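Local coordinates for nuclear and cytoplasmic polyadenylated RNA-binding protein PUB1 (Saccharomyces cerevisiae, PDB 3MD1), which binds polyadenylated RNA with a preference for poly(U), may accompany it from nucleus to cytoplasm, and is represented here by its second RNA recognition motif domain, at residues N3-D8 with Y45-F50. Residues are numbered along the deposited sequence; the frame is centred on the assembly and turned at random.
Sequences NLFVGD and YGFVSF
Three aromatic rings, Phe-5, Tyr-45 and Phe-47, crowd together on one face of the two antiparallel strands, and the ring of Phe-5 touches both of the others. Its CG stands anti to the backbone N (chi1 176°), which swings the ring along the strand toward Tyr-45, where CE2 comes within 3.3 Å of Tyr-45 CD2. Those two planes are inclined by 32°, whereas Phe-47 stands almost upright to Phe-5: the edge of Phe-5 is directed, off centre, at the face of Phe-47, with planes at 79° and CD2 3.9 Å from Phe-47 CE1. With an alanine in place of Phe-5, both Tyr-45 and Phe-47 would probably lose the ring they share, opening a gap beside them and leaving each freer to turn. Gly-7 suits its place because a CB there would press against CE1 of Phe-5.

Strands 2-7 and 45-50 are the central pair of the RRM sheet and carry its RNP2 and RNP1 motifs; in this family aromatic residues on this face commonly stack on RNA bases, so the cluster probably belongs to the RNA-binding surface. Leu-81, from the C-terminal tail, touches Phe-5 and Tyr-45.

Paired backbone bonds fix the register: Leu-4 N gives a nearly straight bond to Val-48 O (2.8 Å), returned from Val-48 N to Leu-4 O, and Val-6 and Gly-46 make the second reciprocal pair.

Leu-4, Val-6 and Val-48 point to the opposite, buried face, where branched aliphatic side chains suit the hydrophobic core. CG2 of Val-6 meets CG2 of Val-48 at 4.0 Å. Leu-4 also reaches the ring of Phe-50, its CD1 lying 3.6 Å from Phe-50 CE1; helix 53-63 covers this side, Met-60 meeting Leu-4 and Ala-56 and Ala-59 lying against Phe-50.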
loop_
_atom_site.group_PDB
_atom_site.type_symbol
_atom_site.label_atom_id
_atom_site.label_comp_id
_atom_site.label_asym_id
_atom_site.label_seq_id
_atom_site.Cartn_x
_atom_site.Cartn_y
_atom_site.Cartn_z
ATOM N N ASN A 3 7.400 -2.474 6.421
ATOM C CA ASN A 3 6.569 -2.603 5.232
ATOM C C ASN A 3 5.094 -2.710 5.555
ATOM O O ASN A 3 4.687 -3.514 6.398
ATOM C CB ASN A 3 6.990 -3.852 4.451
ATOM C CG ASN A 3 8.461 -3.851 4.106
ATOM O OD1 ASN A 3 9.215 -4.750 4.499
ATOM N ND2 ASN A 3 8.882 -2.845 3.383
ATOM N N LEU A 4 4.311 -1.904 4.847
ATOM C CA LEU A 4 2.858 -1.930 4.950
ATOM C C LEU A 4 2.215 -2.693 3.799
ATOM O O LEU A 4 2.577 -2.493 2.623
ATOM C CB LEU A 4 2.317 -0.514 4.961
ATOM C CG LEU A 4 2.833 0.417 6.055
ATOM C CD1 LEU A 4 2.189 1.773 5.866
ATOM C CD2 LEU A 4 2.536 -0.139 7.441
ATOM N N PHE A 5 1.249 -3.546 4.146
ATOM C CA PHE A 5 0.317 -4.129 3.191
ATOM C C PHE A 5 -0.861 -3.183 3.041
ATOM O O PHE A 5 -1.513 -2.845 4.031
ATOM C CB PHE A 5 -0.175 -5.490 3.680
ATOM C CG PHE A 5 -1.223 -6.113 2.794
ATOM C CD1 PHE A 5 -2.584 -5.818 2.949
ATOM C CD2 PHE A 5 -0.849 -7.021 1.816
ATOM C CE1 PHE A 5 -3.539 -6.410 2.131
ATOM C CE2 PHE A 5 -1.812 -7.630 1.006
ATOM C CZ PHE A 5 -3.152 -7.318 1.159
ATOM N N VAL A 6 -1.150 -2.776 1.806
ATOM C CA VAL A 6 -2.221 -1.819 1.544
ATOM C C VAL A 6 -3.287 -2.506 0.695
ATOM O O VAL A 6 -3.080 -2.759 -0.516
ATOM C CB VAL A 6 -1.689 -0.525 0.862
ATOM C CG1 VAL A 6 -2.820 0.457 0.603
ATOM C CG2 VAL A 6 -0.609 0.131 1.706
ATOM N N GLY A 7 -4.397 -2.844 1.343
ATOM C CA GLY A 7 -5.507 -3.535 0.688
ATOM C C GLY A 7 -6.696 -2.686 0.266
ATOM O O GLY A 7 -6.780 -1.486 0.579
ATOM N N ASP A 8 -7.644 -3.347 -0.398
ATOM C CA ASP A 8 -8.871 -2.718 -0.881
ATOM C C ASP A 8 -8.579 -1.625 -1.889
ATOM O O ASP A 8 -9.194 -0.561 -1.854
ATOM C CB ASP A 8 -9.709 -2.161 0.282
ATOM C CG ASP A 8 -11.093 -1.750 -0.150
ATOM O OD1 ASP A 8 -11.699 -2.469 -0.980
ATOM O OD2 ASP A 8 -11.583 -0.706 0.356
ATOM N N TYR A 45 -4.357 -5.024 -4.158
ATOM C CA TYR A 45 -3.550 -4.682 -2.994
ATOM C C TYR A 45 -2.137 -4.403 -3.419
ATOM O O TYR A 45 -1.757 -4.692 -4.553
ATOM C CB TYR A 45 -3.610 -5.760 -1.891
ATOM C CG TYR A 45 -3.190 -7.151 -2.311
ATOM C CD1 TYR A 45 -4.146 -8.114 -2.627
ATOM C CD2 TYR A 45 -1.855 -7.515 -2.338
ATOM C CE1 TYR A 45 -3.793 -9.393 -2.987
ATOM C CE2 TYR A 45 -1.475 -8.827 -2.695
ATOM C CZ TYR A 45 -2.453 -9.749 -3.016
ATOM O OH TYR A 45 -2.113 -11.031 -3.374
ATOM N N GLY A 46 -1.376 -3.816 -2.504
ATOM C CA GLY A 46 -0.018 -3.403 -2.797
ATOM C C GLY A 46 0.796 -3.298 -1.522
ATOM O O GLY A 46 0.300 -3.575 -0.437
ATOM N N PHE A 47 2.040 -2.869 -1.664
ATOM C CA PHE A 47 2.946 -2.680 -0.536
ATOM C C PHE A 47 3.587 -1.302 -0.568
ATOM O O PHE A 47 3.863 -0.765 -1.653
ATOM C CB PHE A 47 4.076 -3.717 -0.577
ATOM C CG PHE A 47 3.615 -5.124 -0.429
ATOM C CD1 PHE A 47 3.352 -5.652 0.824
ATOM C CD2 PHE A 47 3.461 -5.932 -1.553
ATOM C CE1 PHE A 47 2.917 -6.973 0.964
ATOM C CE2 PHE A 47 3.027 -7.241 -1.425
ATOM C CZ PHE A 47 2.754 -7.764 -0.164
ATOM N N VAL A 48 3.852 -0.756 0.625
ATOM C CA VAL A 48 4.607 0.495 0.805
ATOM C C VAL A 48 5.713 0.274 1.857
ATOM O O VAL A 48 5.442 -0.246 2.941
ATOM C CB VAL A 48 3.683 1.666 1.210
ATOM C CG1 VAL A 48 4.508 2.938 1.388
ATOM C CG2 VAL A 48 2.627 1.894 0.138
ATOM N N SER A 49 6.947 0.658 1.515
ATOM C CA SER A 49 8.131 0.393 2.338
ATOM C C SER A 49 8.663 1.660 3.007
ATOM O O SER A 49 8.579 2.746 2.436
ATOM C CB SER A 49 9.242 -0.229 1.480
ATOM O OG SER A 49 10.347 -0.633 2.274
ATOM N N PHE A 50 9.217 1.497 4.212
ATOM C CA PHE A 50 9.784 2.604 5.003
ATOM C C PHE A 50 11.111 2.210 5.660
ATOM O O PHE A 50 11.352 1.024 5.934
ATOM C CB PHE A 50 8.810 3.035 6.112
ATOM C CG PHE A 50 7.498 3.583 5.605
ATOM C CD1 PHE A 50 6.468 2.730 5.213
ATOM C CD2 PHE A 50 7.283 4.958 5.547
ATOM C CE1 PHE A 50 5.263 3.246 4.739
ATOM C CE2 PHE A 50 6.070 5.478 5.086
ATOM C CZ PHE A 50 5.064 4.619 4.680
#